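Local coordinates for protein 2-Cys Peroxiredoxin (Plasmodium vivax SaI-1, PDB 2I81) that probably reduces hydrogen peroxide and organic hydroperoxides through a reactive cysteine, as expected of a typical 2-Cys peroxiredoxin, at residues P20-A32 / V146-L158. Numbering follows the deposited sequence.
Sequences PTYVGKEAPFFKA and VLIDMNGIVQHLL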
ATOM      1  N   PRO A  20       7.516   1.610  21.932  1.00 49.32           N
ATOM      2  CA  PRO A  20       7.922   1.140  23.251  1.00 48.37           C
ATOM      3  C   PRO A  20       8.618   2.239  24.061  1.00 46.85           C
ATOM      4  O   PRO A  20       8.608   3.402  23.650  1.00 47.65           O
ATOM      5  CB  PRO A  20       8.893  -0.005  22.929  1.00 47.82           C
ATOM      6  CG  PRO A  20       9.357   0.240  21.505  1.00 49.51           C
ATOM      7  CD  PRO A  20       8.560   1.378  20.922  1.00 48.90           C
ATOM      8  N   THR A  21       9.210   1.877  25.197  1.00 43.80           N
ATOM      9  CA  THR A  21       9.823   2.869  26.085  1.00 41.28           C
ATOM     10  C   THR A  21      11.351   2.903  25.999  1.00 38.47           C
ATOM     11  O   THR A  21      11.991   1.890  25.703  1.00 36.76           O
ATOM     12  CB  THR A  21       9.358   2.696  27.559  1.00 41.98           C
ATOM     13  OG1 THR A  21       9.927   3.733  28.371  1.00 41.57           O
ATOM     14  CG2 THR A  21       9.759   1.330  28.117  1.00 41.45           C
ATOM     15  N   TYR A  22      11.920   4.079  26.257  1.00 33.95           N
ATOM     16  CA  TYR A  22      13.370   4.252  26.260  1.00 29.24           C
ATOM     17  C   TYR A  22      13.987   4.085  27.653  1.00 27.20           C
ATOM     18  O   TYR A  22      15.205   4.191  27.805  1.00 25.46           O
ATOM     19  CB  TYR A  22      13.763   5.608  25.656  1.00 27.06           C
ATOM     20  CG  TYR A  22      13.079   6.798  26.291  1.00 27.51           C
ATOM     21  CD1 TYR A  22      12.050   7.465  25.629  1.00 28.99           C
ATOM     22  CD2 TYR A  22      13.461   7.260  27.552  1.00 23.42           C
ATOM     23  CE1 TYR A  22      11.417   8.560  26.206  1.00 29.16           C
ATOM     24  CE2 TYR A  22      12.834   8.350  28.139  1.00 28.89           C
ATOM     25  CZ  TYR A  22      11.814   8.996  27.461  1.00 29.82           C
ATOM     26  OH  TYR A  22      11.191  10.079  28.034  1.00 28.37           O
ATOM     27  N   VAL A  23      13.153   3.835  28.663  1.00 25.19           N
ATOM     28  CA  VAL A  23      13.651   3.604  30.023  1.00 26.18           C
ATOM     29  C   VAL A  23      14.354   2.249  30.079  1.00 27.37           C
ATOM     30  O   VAL A  23      13.784   1.225  29.694  1.00 29.33           O
ATOM     31  CB  VAL A  23      12.532   3.686  31.097  1.00 26.71           C
ATOM     32  CG1 VAL A  23      13.123   3.567  32.501  1.00 24.86           C
ATOM     33  CG2 VAL A  23      11.752   4.988  30.966  1.00 26.65           C
ATOM     34  N   GLY A  24      15.596   2.259  30.555  1.00 25.87           N
ATOM     35  CA  GLY A  24      16.449   1.076  30.526  1.00 25.70           C
ATOM     36  C   GLY A  24      17.082   0.898  29.159  1.00 27.61           C
ATOM     37  O   GLY A  24      17.711  -0.126  28.885  1.00 27.83           O
ATOM     38  N   LYS A  25      16.908   1.899  28.300  1.00 26.43           N
ATOM     39  CA  LYS A  25      17.448   1.873  26.948  1.00 30.09           C
ATOM     40  C   LYS A  25      18.142   3.193  26.620  1.00 29.05           C
ATOM     41  O   LYS A  25      18.187   4.105  27.451  1.00 31.17           O
ATOM     42  CB  LYS A  25      16.343   1.554  25.934  1.00 27.66           C
ATOM     43  CG  LYS A  25      15.945   0.077  25.897  1.00 33.32           C
ATOM     44  CD  LYS A  25      14.661  -0.163  25.104  1.00 37.26           C
ATOM     45  CE  LYS A  25      14.903  -0.023  23.583  1.00 45.52           C
ATOM     46  NZ  LYS A  25      13.551  -0.432  22.840  1.00 44.48           N
ATOM     47  N   GLU A  26      18.688   3.281  25.410  1.00 29.69           N
ATOM     48  CA  GLU A  26      19.452   4.444  24.966  1.00 29.34           C
ATOM     49  C   GLU A  26      18.596   5.708  24.902  1.00 28.21           C
ATOM     50  O   GLU A  26      17.515   5.710  24.305  1.00 28.17           O
ATOM     51  CB  GLU A  26      20.091   4.152  23.605  1.00 29.27           C
ATOM     52  CG  GLU A  26      20.839   5.323  22.971  1.00 29.26           C
ATOM     53  CD  GLU A  26      21.303   5.029  21.554  1.00 31.44           C
ATOM     54  OE1 GLU A  26      21.943   5.914  20.947  1.00 37.22           O
ATOM     55  OE2 GLU A  26      21.034   3.922  21.041  1.00 35.86           O
ATOM     56  N   ALA A  27      19.092   6.771  25.534  1.00 26.39           N
ATOM     57  CA  ALA A  27      18.456   8.083  25.495  1.00 23.31           C
ATOM     58  C   ALA A  27      18.506   8.654  24.080  1.00 23.00           C
ATOM     59  O   ALA A  27      19.562   8.625  23.440  1.00 23.60           O
ATOM     60  CB  ALA A  27      19.141   9.030  26.470  1.00 22.60           C
ATOM     61  N   PRO A  28      17.362   9.162  23.581  1.00 23.67           N
ATOM     62  CA  PRO A  28      17.315   9.776  22.255  1.00 24.11           C
ATOM     63  C   PRO A  28      18.233  10.989  22.171  1.00 25.12           C
ATOM     64  O   PRO A  28      18.248  11.822  23.083  1.00 26.11           O
ATOM     65  CB  PRO A  28      15.850  10.205  22.114  1.00 24.52           C
ATOM     66  CG  PRO A  28      15.105   9.359  23.086  1.00 20.83           C
ATOM     67  CD  PRO A  28      16.041   9.179  24.234  1.00 23.48           C
ATOM     68  N   PHE A  29      18.993  11.066  21.083  1.00 25.82           N
ATOM     69  CA  PHE A  29      19.945  12.147  20.857  1.00 24.86           C
ATOM     70  C   PHE A  29      19.244  13.500  20.745  1.00 24.19           C
ATOM     71  O   PHE A  29      18.142  13.595  20.199  1.00 24.02           O
ATOM     72  CB  PHE A  29      20.761  11.856  19.590  1.00 24.59           C
ATOM     73  CG  PHE A  29      21.606  13.009  19.126  1.00 28.08           C
ATOM     74  CD1 PHE A  29      22.875  13.218  19.657  1.00 28.45           C
ATOM     75  CD2 PHE A  29      21.136  13.886  18.150  1.00 27.42           C
ATOM     76  CE1 PHE A  29      23.660  14.287  19.230  1.00 29.36           C
ATOM     77  CE2 PHE A  29      21.911  14.956  17.717  1.00 27.53           C
ATOM     78  CZ  PHE A  29      23.177  15.157  18.257  1.00 26.94           C
ATOM     79  N   PHE A  30      19.887  14.538  21.274  1.00 24.47           N
ATOM     80  CA  PHE A  30      19.428  15.912  21.082  1.00 24.61           C
ATOM     81  C   PHE A  30      20.596  16.880  20.915  1.00 26.60           C
ATOM     82  O   PHE A  30      21.695  16.643  21.417  1.00 28.13           O
ATOM     83  CB  PHE A  30      18.505  16.364  22.225  1.00 22.32           C
ATOM     84  CG  PHE A  30      19.172  16.411  23.572  1.00 20.34           C
ATOM     85  CD1 PHE A  30      19.107  15.318  24.430  1.00 22.51           C
ATOM     86  CD2 PHE A  30      19.855  17.552  23.990  1.00 19.42           C
ATOM     87  CE1 PHE A  30      19.720  15.356  25.680  1.00 24.12           C
ATOM     88  CE2 PHE A  30      20.474  17.597  25.236  1.00 23.12           C
ATOM     89  CZ  PHE A  30      20.405  16.497  26.082  1.00 19.94           C
ATOM     90  N   LYS A  31      20.335  17.965  20.192  1.00 27.80           N
ATOM     91  CA  LYS A  31      21.280  19.053  20.005  1.00 30.49           C
ATOM     92  C   LYS A  31      20.450  20.326  20.067  1.00 29.67           C
ATOM     93  O   LYS A  31      19.504  20.489  19.292  1.00 31.92           O
ATOM     94  CB  LYS A  31      21.980  18.927  18.646  1.00 31.67           C
ATOM     95  CG  LYS A  31      22.968  20.048  18.326  1.00 33.60           C
ATOM     96  CD  LYS A  31      23.488  19.960  16.893  1.00 35.81           C
ATOM     97  CE  LYS A  31      24.719  19.060  16.792  1.00 48.42           C
ATOM     98  NZ  LYS A  31      25.238  18.991  15.396  1.00 55.58           N
ATOM     99  N   ALA A  32      20.785  21.219  20.991  1.00 27.15           N
ATOM    100  CA  ALA A  32      19.984  22.422  21.176  1.00 24.96           C
ATOM    101  C   ALA A  32      20.824  23.655  21.443  1.00 23.86           C
ATOM    102  O   ALA A  32      21.884  23.575  22.068  1.00 21.93           O
ATOM    103  CB  ALA A  32      18.978  22.218  22.301  1.00 23.75           C
ATOM    104  N   VAL A 146      14.388  13.320  33.274  1.00 24.58           N
ATOM    105  CA  VAL A 146      15.041  12.225  32.573  1.00 25.08           C
ATOM    106  C   VAL A 146      16.470  12.127  33.085  1.00 25.23           C
ATOM    107  O   VAL A 146      17.269  13.051  32.904  1.00 24.65           O
ATOM    108  CB  VAL A 146      15.036  12.418  31.034  1.00 24.96           C
ATOM    109  CG1 VAL A 146      15.734  11.251  30.345  1.00 26.15           C
ATOM    110  CG2 VAL A 146      13.613  12.568  30.504  1.00 25.19           C
ATOM    111  N   LEU A 147      16.780  11.014  33.741  1.00 25.28           N
ATOM    112  CA  LEU A 147      18.127  10.778  34.235  1.00 23.84           C
ATOM    113  C   LEU A 147      18.875   9.834  33.302  1.00 22.42           C
ATOM    114  O   LEU A 147      18.497   8.672  33.136  1.00 23.50           O
ATOM    115  CB  LEU A 147      18.102  10.239  35.667  1.00 23.82           C
ATOM    116  CG  LEU A 147      19.432  10.181  36.429  1.00 28.86           C
ATOM    117  CD1 LEU A 147      20.158  11.524  36.437  1.00 29.92           C
ATOM    118  CD2 LEU A 147      19.180   9.716  37.843  1.00 32.55           C
ATOM    119  N   ILE A 148      19.933  10.355  32.691  1.00 22.13           N
ATOM    120  CA  ILE A 148      20.727   9.605  31.730  1.00 20.21           C
ATOM    121  C   ILE A 148      22.090   9.317  32.349  1.00 23.95           C
ATOM    122  O   ILE A 148      22.761  10.233  32.832  1.00 26.74           O
ATOM    123  CB  ILE A 148      20.879  10.392  30.402  1.00 21.11           C
ATOM    124  CG1 ILE A 148      19.502  10.780  29.848  1.00 19.48           C
ATOM    125  CG2 ILE A 148      21.654   9.580  29.375  1.00 17.96           C
ATOM    126  CD1 ILE A 148      19.515  11.982  28.914  1.00 17.27           C
ATOM    127  N   ASP A 149      22.492   8.046  32.350  1.00 24.63           N
ATOM    128  CA  ASP A 149      23.781   7.673  32.930  1.00 26.44           C
ATOM    129  C   ASP A 149      24.947   7.962  31.985  1.00 26.59           C
ATOM    130  O   ASP A 149      24.749   8.476  30.879  1.00 25.48           O
ATOM    131  CB  ASP A 149      23.784   6.217  33.438  1.00 25.79           C
ATOM    132  CG  ASP A 149      23.625   5.185  32.323  1.00 29.06           C
ATOM    133  OD1 ASP A 149      23.914   5.486  31.144  1.00 29.92           O
ATOM    134  OD2 ASP A 149      23.214   4.048  32.639  1.00 31.15           O
ATOM    135  N   MET A 150      26.157   7.630  32.427  1.00 27.85           N
ATOM    136  CA  MET A 150      27.369   7.934  31.666  1.00 30.71           C
ATOM    137  C   MET A 150      27.503   7.111  30.383  1.00 29.91           C
ATOM    138  O   MET A 150      28.297   7.453  29.505  1.00 30.48           O
ATOM    139  CB  MET A 150      28.615   7.786  32.544  1.00 30.08           C
ATOM    140  CG  MET A 150      28.765   8.891  33.583  1.00 31.38           C
ATOM    141  SD  MET A 150      30.371   8.907  34.403  1.00 37.58           S
ATOM    142  CE  MET A 150      30.239   7.472  35.468  1.00 45.17           C
ATOM    143  N   ASN A 151      26.727   6.037  30.276  1.00 28.38           N
ATOM    144  CA  ASN A 151      26.683   5.248  29.049  1.00 28.89           C
ATOM    145  C   ASN A 151      25.556   5.687  28.110  1.00 30.19           C
ATOM    146  O   ASN A 151      25.324   5.064  27.071  1.00 31.48           O
ATOM    147  CB  ASN A 151      26.587   3.751  29.369  1.00 28.92           C
ATOM    148  CG  ASN A 151      27.831   3.218  30.067  1.00 33.72           C
ATOM    149  OD1 ASN A 151      27.734   2.424  31.003  1.00 36.21           O
ATOM    150  ND2 ASN A 151      29.004   3.651  29.614  1.00 28.26           N
ATOM    151  N   GLY A 152      24.870   6.767  28.477  1.00 28.16           N
ATOM    152  CA  GLY A 152      23.781   7.309  27.671  1.00 28.44           C
ATOM    153  C   GLY A 152      22.500   6.497  27.751  1.00 29.18           C
ATOM    154  O   GLY A 152      21.724   6.462  26.795  1.00 30.19           O
ATOM    155  N   ILE A 153      22.280   5.849  28.893  1.00 27.72           N
ATOM    156  CA  ILE A 153      21.096   5.013  29.114  1.00 27.17           C
ATOM    157  C   ILE A 153      20.158   5.667  30.134  1.00 27.03           C
ATOM    158  O   ILE A 153      20.599   6.087  31.207  1.00 26.22           O
ATOM    159  CB  ILE A 153      21.487   3.581  29.584  1.00 28.18           C
ATOM    160  CG1 ILE A 153      22.359   2.885  28.528  1.00 28.56           C
ATOM    161  CG2 ILE A 153      20.240   2.740  29.892  1.00 27.20           C
ATOM    162  CD1 ILE A 153      23.158   1.698  29.053  1.00 28.18           C
ATOM    163  N   VAL A 154      18.873   5.756  29.789  1.00 25.95           N
ATOM    164  CA  VAL A 154      17.860   6.312  30.691  1.00 24.36           C
ATOM    165  C   VAL A 154      17.590   5.347  31.843  1.00 25.13           C
ATOM    166  O   VAL A 154      17.197   4.200  31.625  1.00 25.39           O
ATOM    167  CB  VAL A 154      16.532   6.639  29.956  1.00 24.70           C
ATOM    168  CG1 VAL A 154      15.488   7.181  30.930  1.00 21.17           C
ATOM    169  CG2 VAL A 154      16.771   7.639  28.842  1.00 22.84           C
ATOM    170  N   GLN A 155      17.810   5.822  33.065  1.00 24.57           N
ATOM    171  CA  GLN A 155      17.606   5.008  34.260  1.00 23.80           C
ATOM    172  C   GLN A 155      16.330   5.386  35.002  1.00 24.10           C
ATOM    173  O   GLN A 155      15.818   4.603  35.806  1.00 23.25           O
ATOM    174  CB  GLN A 155      18.806   5.129  35.203  1.00 23.08           C
ATOM    175  CG  GLN A 155      20.109   4.561  34.656  1.00 22.51           C
ATOM    176  CD  GLN A 155      20.052   3.063  34.408  1.00 22.81           C
ATOM    177  OE1 GLN A 155      19.419   2.316  35.157  1.00 29.79           O
ATOM    178  NE2 GLN A 155      20.722   2.616  33.353  1.00 25.67           N
ATOM    179  N   HIS A 156      15.821   6.583  34.725  1.00 23.05           N
ATOM    180  CA  HIS A 156      14.698   7.128  35.472  1.00 22.59           C
ATOM    181  C   HIS A 156      13.901   8.121  34.636  1.00 23.05           C
ATOM    182  O   HIS A 156      14.468   8.935  33.903  1.00 23.01           O
ATOM    183  CB  HIS A 156      15.210   7.788  36.756  1.00 21.41           C
ATOM    184  CG  HIS A 156      14.162   8.530  37.525  1.00 21.15           C
ATOM    185  ND1 HIS A 156      13.313   7.913  38.418  1.00 24.22           N
ATOM    186  CD2 HIS A 156      13.842   9.844  37.549  1.00 20.24           C
ATOM    187  CE1 HIS A 156      12.508   8.814  38.951  1.00 20.86           C
ATOM    188  NE2 HIS A 156      12.809   9.995  38.441  1.00 20.54           N
ATOM    189  N   LEU A 157      12.581   8.034  34.759  1.00 22.00           N
ATOM    190  CA  LEU A 157      11.667   8.946  34.090  1.00 23.23           C
ATOM    191  C   LEU A 157      10.553   9.345  35.050  1.00 23.66           C
ATOM    192  O   LEU A 157       9.961   8.494  35.714  1.00 24.25           O
ATOM    193  CB  LEU A 157      11.083   8.293  32.830  1.00 21.35           C
ATOM    194  CG  LEU A 157      10.041   9.057  32.001  1.00 24.87           C
ATOM    195  CD1 LEU A 157      10.627  10.313  31.366  1.00 24.45           C
ATOM    196  CD2 LEU A 157       9.445   8.148  30.935  1.00 25.34           C
ATOM    197  N   LEU A 158      10.283  10.643  35.121  1.00 23.44           N
ATOM    198  CA  LEU A 158       9.205  11.162  35.950  1.00 24.53           C
ATOM    199  C   LEU A 158       8.453  12.218  35.161  1.00 24.38           C
ATOM    200  O   LEU A 158       9.043  13.202  34.720  1.00 26.03           O
ATOM    201  CB  LEU A 158       9.764  11.748  37.252  1.00 25.89           C
ATOM    202  CG  LEU A 158       8.793  12.220  38.343  1.00 29.11           C
ATOM    203  CD1 LEU A 158       9.403  12.017  39.720  1.00 31.81           C
ATOM    204  CD2 LEU A 158       8.372  13.676  38.153  1.00 28.25           C
TER
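Val154 is the bump on which the N-terminal segment 20-32 settles, its two methyls entering a hollow formed by Tyr22, Val23 and Ala27. Val154 CG2 does most of the touching: it reaches CD2 of Tyr22 and CB of Ala27, 3.6 Å from each. Val154 CG1 lies beside the ring atoms CD2 and CE2 of Tyr22, and more loosely by Val23 CG2 (4.3 Å). Tyr22 CG stands between its backbone N and carbonyl carbon (chi1 54°), which turns the ring toward Val154, whose CB lies at the ring edge, in plane. Leu157 rises at about a right angle to the tyrosine, CD1 coming to 3.4 Å from Tyr22 OH, while its CB and CD2 pack against Val23 CG2. The phenol oxygen is hydrogen-bonded to the carbonyl of Tyr132, whose ring meets that of Tyr22 edge-to-face. At the other end, the small CB of Ala27 sits on Ile148, with CG1 3.8 Å away and both methyls almost as near.

A type II turn from Tyr22 to Lys25 presents Gly24 N as donor to Val154 O, 2.7 Å away, and Lys25 O accepts from Val154 N. Ile153 CG2 fits against the turn backbone, 3.5 Å from Lys25 O. Ala27 N reaches Gly152 O at 2.9 Å, in a nearly straight bond (171°). A type I turn from Asp149 to Gly152 joins strands 140-148 and 154-160 into a hairpin, braced just past the turn by Asp149 OD1 accepting from Ile153 N. Beyond the contact, Val23 touches Val159 of the second subunit, and residues 156-158 pair with an antiparallel strand of that chain. The arrangement lays the N-terminal segment over a beta hairpin of the thioredoxin-like peroxiredoxin fold, beside the strand-to-strand dimer interface characteristic of typical 2-Cys peroxiredoxins.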